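Local coordinates for protein gamma-glutamyltranspeptidase (Klebsiella pneumoniae subsp. pneumoniae, PDB 5HFT) that catalyses the conversion of oxamate to oxalate in the uric acid degradation pathway and belongs to the gamma-glutamyltransferase family, at residues I93-A105 against P245-P259. Numbering follows the deposited sequence.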
loop_
_atom_site.group_PDB
_atom_site.type_symbol
_atom_site.label_atom_id
_atom_site.label_comp_id
_atom_site.label_asym_id
_atom_site.label_seq_id
_atom_site.Cartn_x
_atom_site.Cartn_y
_atom_site.Cartn_z
ATOM N N ILE A 93 -0.817 1.999 -15.724
ATOM C CA ILE A 93 -0.705 3.369 -15.239
ATOM C C ILE A 93 -0.316 3.337 -13.773
ATOM O O ILE A 93 -0.980 2.674 -12.960
ATOM C CB ILE A 93 -2.009 4.160 -15.427
ATOM C CG1 ILE A 93 -2.470 4.105 -16.887
ATOM C CG2 ILE A 93 -1.836 5.584 -14.935
ATOM C CD1 ILE A 93 -3.928 4.493 -17.053
ATOM N N ALA A 94 0.749 4.064 -13.438
ATOM C CA ALA A 94 1.276 4.131 -12.086
ATOM C C ALA A 94 0.979 5.487 -11.453
ATOM O O ALA A 94 0.932 6.513 -12.133
ATOM C CB ALA A 94 2.778 3.862 -12.079
ATOM N N ILE A 95 0.738 5.473 -10.145
ATOM C CA ILE A 95 0.448 6.672 -9.371
ATOM C C ILE A 95 1.347 6.638 -8.146
ATOM O O ILE A 95 1.176 5.782 -7.273
ATOM C CB ILE A 95 -1.019 6.760 -8.951
ATOM C CG1 ILE A 95 -1.953 6.654 -10.150
ATOM C CG2 ILE A 95 -1.253 8.069 -8.223
ATOM C CD1 ILE A 95 -3.399 6.871 -9.775
ATOM N N ASP A 96 2.315 7.542 -8.085
ATOM C CA ASP A 96 3.142 7.708 -6.896
ATOM C C ASP A 96 2.484 8.816 -6.088
ATOM O O ASP A 96 2.664 10.004 -6.368
ATOM C CB ASP A 96 4.577 8.066 -7.267
ATOM C CG ASP A 96 5.468 8.244 -6.049
ATOM O OD1 ASP A 96 4.933 8.338 -4.931
ATOM O OD2 ASP A 96 6.705 8.355 -6.209
ATOM N N ALA A 97 1.710 8.444 -5.086
ATOM C CA ALA A 97 1.018 9.462 -4.303
ATOM C C ALA A 97 1.717 9.679 -2.966
ATOM O O ALA A 97 1.105 9.574 -1.912
ATOM C CB ALA A 97 -0.450 9.069 -4.127
ATOM N N SER A 98 3.017 9.960 -2.987
ATOM C CA SER A 98 3.774 10.177 -1.767
ATOM C C SER A 98 4.227 11.631 -1.678
ATOM O O SER A 98 4.673 12.219 -2.667
ATOM C CB SER A 98 4.964 9.217 -1.671
ATOM O OG SER A 98 5.963 9.520 -2.612
ATOM N N GLY A 99 4.119 12.206 -0.484
ATOM C CA GLY A 99 4.392 13.619 -0.307
ATOM C C GLY A 99 5.847 13.949 -0.050
ATOM O O GLY A 99 6.635 13.119 0.389
ATOM N N ALA A 100 6.189 15.202 -0.328
ATOM C CA ALA A 100 7.542 15.700 -0.144
ATOM C C ALA A 100 7.723 16.315 1.246
ATOM O O ALA A 100 6.757 16.648 1.935
ATOM C CB ALA A 100 7.871 16.730 -1.224
ATOM N N ALA A 101 8.988 16.450 1.654
ATOM C CA ALA A 101 9.301 17.143 2.900
ATOM C C ALA A 101 8.684 18.537 2.902
ATOM O O ALA A 101 8.463 19.147 1.850
ATOM C CB ALA A 101 10.817 17.241 3.102
ATOM N N GLY A 102 8.398 19.045 4.098
ATOM C CA GLY A 102 7.818 20.366 4.201
ATOM C C GLY A 102 8.825 21.466 3.914
ATOM O O GLY A 102 10.042 21.304 4.047
ATOM N N SER A 103 8.291 22.622 3.523
ATOM C CA SER A 103 9.144 23.753 3.179
ATOM C C SER A 103 9.937 24.277 4.375
ATOM O O SER A 103 10.941 24.970 4.184
ATOM C CB SER A 103 8.291 24.857 2.559
ATOM O OG SER A 103 7.236 25.219 3.430
ATOM N N LEU A 104 9.519 23.953 5.601
ATOM C CA LEU A 104 10.263 24.285 6.807
ATOM C C LEU A 104 11.246 23.195 7.217
ATOM O O LEU A 104 11.891 23.319 8.253
ATOM C CB LEU A 104 9.301 24.521 7.963
ATOM C CG LEU A 104 8.940 25.930 8.385
ATOM C CD1 LEU A 104 7.550 26.313 7.924
ATOM C CD2 LEU A 104 9.078 26.036 9.900
ATOM N N ALA A 105 11.340 22.107 6.464
ATOM C CA ALA A 105 12.183 20.979 6.858
ATOM C C ALA A 105 13.594 21.170 6.301
ATOM O O ALA A 105 14.026 20.511 5.355
ATOM C CB ALA A 105 11.559 19.669 6.390
ATOM N N PRO A 245 7.047 20.924 10.473
ATOM C CA PRO A 245 7.749 21.646 9.407
ATOM C C PRO A 245 7.024 21.644 8.069
ATOM O O PRO A 245 7.662 21.438 7.037
ATOM C CB PRO A 245 9.084 20.897 9.317
ATOM C CG PRO A 245 8.744 19.518 9.699
ATOM C CD PRO A 245 7.638 19.594 10.705
ATOM N N ILE A 246 5.709 21.855 8.062
ATOM C CA ILE A 246 4.897 21.793 6.853
ATOM C C ILE A 246 4.022 23.036 6.780
ATOM O O ILE A 246 3.541 23.524 7.807
ATOM C CB ILE A 246 4.019 20.513 6.820
ATOM C CG1 ILE A 246 4.865 19.264 7.013
ATOM C CG2 ILE A 246 3.213 20.389 5.507
ATOM C CD1 ILE A 246 4.060 17.992 6.873
ATOM N N THR A 247 3.830 23.561 5.572
ATOM C CA THR A 247 3.046 24.767 5.355
ATOM C C THR A 247 1.849 24.482 4.459
ATOM O O THR A 247 1.756 23.432 3.818
ATOM C CB THR A 247 3.884 25.885 4.730
ATOM O OG1 THR A 247 4.476 25.415 3.512
ATOM C CG2 THR A 247 4.961 26.355 5.686
ATOM N N LEU A 248 0.908 25.431 4.461
ATOM C CA LEU A 248 -0.204 25.381 3.523
ATOM C C LEU A 248 0.294 25.378 2.094
ATOM O O LEU A 248 -0.286 24.712 1.228
ATOM C CB LEU A 248 -1.129 26.569 3.743
ATOM C CG LEU A 248 -2.388 26.680 2.884
ATOM C CD1 LEU A 248 -3.353 25.469 3.011
ATOM C CD2 LEU A 248 -3.083 27.989 3.234
ATOM N N GLY A 249 1.383 26.103 1.828
ATOM C CA GLY A 249 1.952 26.076 0.493
ATOM C C GLY A 249 2.349 24.672 0.091
ATOM O O GLY A 249 2.092 24.240 -1.038
ATOM N N ASP A 250 2.909 23.914 1.040
ATOM C CA ASP A 250 3.337 22.556 0.740
ATOM C C ASP A 250 2.164 21.707 0.260
ATOM O O ASP A 250 2.281 20.994 -0.744
ATOM C CB ASP A 250 3.988 21.941 1.977
ATOM C CG ASP A 250 5.374 22.480 2.232
ATOM O OD1 ASP A 250 6.117 22.636 1.240
ATOM O OD2 ASP A 250 5.740 22.712 3.416
ATOM N N LEU A 251 1.009 21.824 0.930
ATOM C CA LEU A 251 -0.194 21.077 0.546
ATOM C C LEU A 251 -0.700 21.517 -0.815
ATOM O O LEU A 251 -0.862 20.699 -1.724
ATOM C CB LEU A 251 -1.298 21.258 1.591
ATOM C CG LEU A 251 -0.920 20.760 2.981
ATOM C CD1 LEU A 251 -1.976 21.116 4.001
ATOM C CD2 LEU A 251 -0.682 19.261 2.906
ATOM N N GLN A 252 -0.970 22.816 -0.964
ATOM C CA GLN A 252 -1.502 23.336 -2.220
ATOM C C GLN A 252 -0.614 22.980 -3.415
ATOM O O GLN A 252 -1.129 22.694 -4.504
ATOM C CB GLN A 252 -1.671 24.853 -2.106
ATOM N N ALA A 253 0.718 22.945 -3.225
ATOM C CA ALA A 253 1.669 22.670 -4.306
ATOM C C ALA A 253 1.786 21.194 -4.681
ATOM O O ALA A 253 2.702 20.854 -5.446
ATOM C CB ALA A 253 3.067 23.191 -3.956
ATOM N N HIS A 254 0.954 20.304 -4.144
ATOM C CA HIS A 254 1.256 18.878 -4.170
ATOM C C HIS A 254 0.287 18.119 -5.061
ATOM O O HIS A 254 -0.931 18.218 -4.893
ATOM C CB HIS A 254 1.245 18.281 -2.767
ATOM C CG HIS A 254 1.467 16.804 -2.762
ATOM N ND1 HIS A 254 0.434 15.892 -2.805
ATOM C CD2 HIS A 254 2.611 16.080 -2.752
ATOM C CE1 HIS A 254 0.933 14.670 -2.808
ATOM N NE2 HIS A 254 2.252 14.754 -2.779
ATOM N N ARG A 255 0.834 17.345 -5.993
ATOM C CA ARG A 255 0.047 16.455 -6.841
ATOM C C ARG A 255 0.622 15.044 -6.769
ATOM O O ARG A 255 1.821 14.854 -6.543
ATOM C CB ARG A 255 0.010 16.937 -8.325
ATOM C CG ARG A 255 -0.923 18.118 -8.619
ATOM C CD ARG A 255 -2.371 17.629 -8.908
ATOM N NE ARG A 255 -3.364 18.708 -8.796
ATOM C CZ ARG A 255 -4.679 18.511 -8.699
ATOM N NH1 ARG A 255 -5.164 17.279 -8.686
ATOM N NH2 ARG A 255 -5.517 19.540 -8.583
ATOM N N ALA A 256 -0.241 14.047 -6.918
ATOM C CA ALA A 256 0.283 12.704 -7.133
ATOM C C ALA A 256 1.084 12.683 -8.430
ATOM O O ALA A 256 0.654 13.234 -9.450
ATOM C CB ALA A 256 -0.846 11.675 -7.190
ATOM N N ARG A 257 2.236 12.019 -8.390
ATOM C CA ARG A 257 3.095 11.834 -9.549
ATOM C C ARG A 257 2.595 10.676 -10.405
ATOM O O ARG A 257 1.755 9.877 -9.985
ATOM C CB ARG A 257 4.525 11.563 -9.103
ATOM C CG ARG A 257 5.154 12.712 -8.357
ATOM C CD ARG A 257 6.181 12.238 -7.344
ATOM N NE ARG A 257 6.291 13.204 -6.258
ATOM C CZ ARG A 257 6.511 12.884 -4.985
ATOM N NH1 ARG A 257 6.639 11.608 -4.633
ATOM N NH2 ARG A 257 6.597 13.835 -4.057
ATOM N N ARG A 258 3.072 10.613 -11.644
ATOM C CA ARG A 258 2.728 9.518 -12.550
ATOM C C ARG A 258 3.966 8.994 -13.249
ATOM O O ARG A 258 4.131 9.185 -14.455
ATOM C CB ARG A 258 1.681 9.950 -13.572
ATOM C CG ARG A 258 0.401 10.427 -12.928
ATOM C CD ARG A 258 -0.622 9.331 -12.963
ATOM N NE ARG A 258 -0.716 8.812 -14.313
ATOM C CZ ARG A 258 -1.659 9.159 -15.173
ATOM N NH1 ARG A 258 -2.601 10.031 -14.817
ATOM N NH2 ARG A 258 -1.641 8.638 -16.395
ATOM N N PRO A 259 4.843 8.304 -12.529
ATOM C CA PRO A 259 6.017 7.720 -13.167
ATOM C C PRO A 259 5.611 6.521 -13.994
ATOM O O PRO A 259 4.485 6.021 -13.920
ATOM C CB PRO A 259 6.893 7.283 -11.996
ATOM C CG PRO A 259 5.940 6.988 -10.938
ATOM C CD PRO A 259 4.812 7.993 -11.091
#
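Pro245 packs its CB against the CB atoms of Leu104 and Ala105, against the type I turn from Gly102 to Ala105. Its carbonyl accepts a weak bond from Leu104 N and a CA-H...O contact from Gly102 CA. Thr247 is the N-cap of helix 248-252, and with Asp250 it forms a capping box. The two also take hold of Ser103. Thr247 OG1 lies 2.8 Å from Ser103 OG. Asp250 OD2 accepts Ser103 N at 2.6 Å in a nearly straight bond (174°), met on the syn side of the carboxylate. The same oxygen takes Thr247 N on its anti side, at 3.0 Å. Two backbone N-H groups, one from each segment, thus fix this carboxylate.

Further on, the His254 ring presents its edge to Ser98 O, with His254 NE2 3.5 Å away. Ala256 CB rests on Ile95 CG2 and Ala97 CB. Arg257 pairs with Asp96 in a single antiparallel bridge, a hydrogen-bonded pair: Arg257 N gives to Asp96 O at 2.9 Å, and Asp96 N gives back to Arg257 O. With chi1 at -180°, Asp96 turns its carboxylate away from its own N and lays it alongside the extended Arg257 chain. The carboxylate and guanidinium planes stand 90° apart, and the salt bridge from Asp96 OD2 to Arg257 NH1 is long, 3.6 Å. Ser98 OG bonds to Asp96 OD1 and weakly accepts from Arg257 NH1. Arg258 bends at chi2 and chi3, which brings one guanidinium face over Ile93 CG2, 3.4 Å from Arg258 NH2. Arg258 NH1 forms a salt bridge with Glu136. Pro259 CD meets Asp96 CB.

The contact ties strand 93-97 and the loop after it to capped helix 248-252 and the segment beyond. Ala101 backbone hydrogen-bonds to a neighbouring chain. Strand 93-97 pairs antiparallel with strand 80-86 and packs through Ile95 on helix 130-144, while Ile246 and Leu248 lean on helix 230-242.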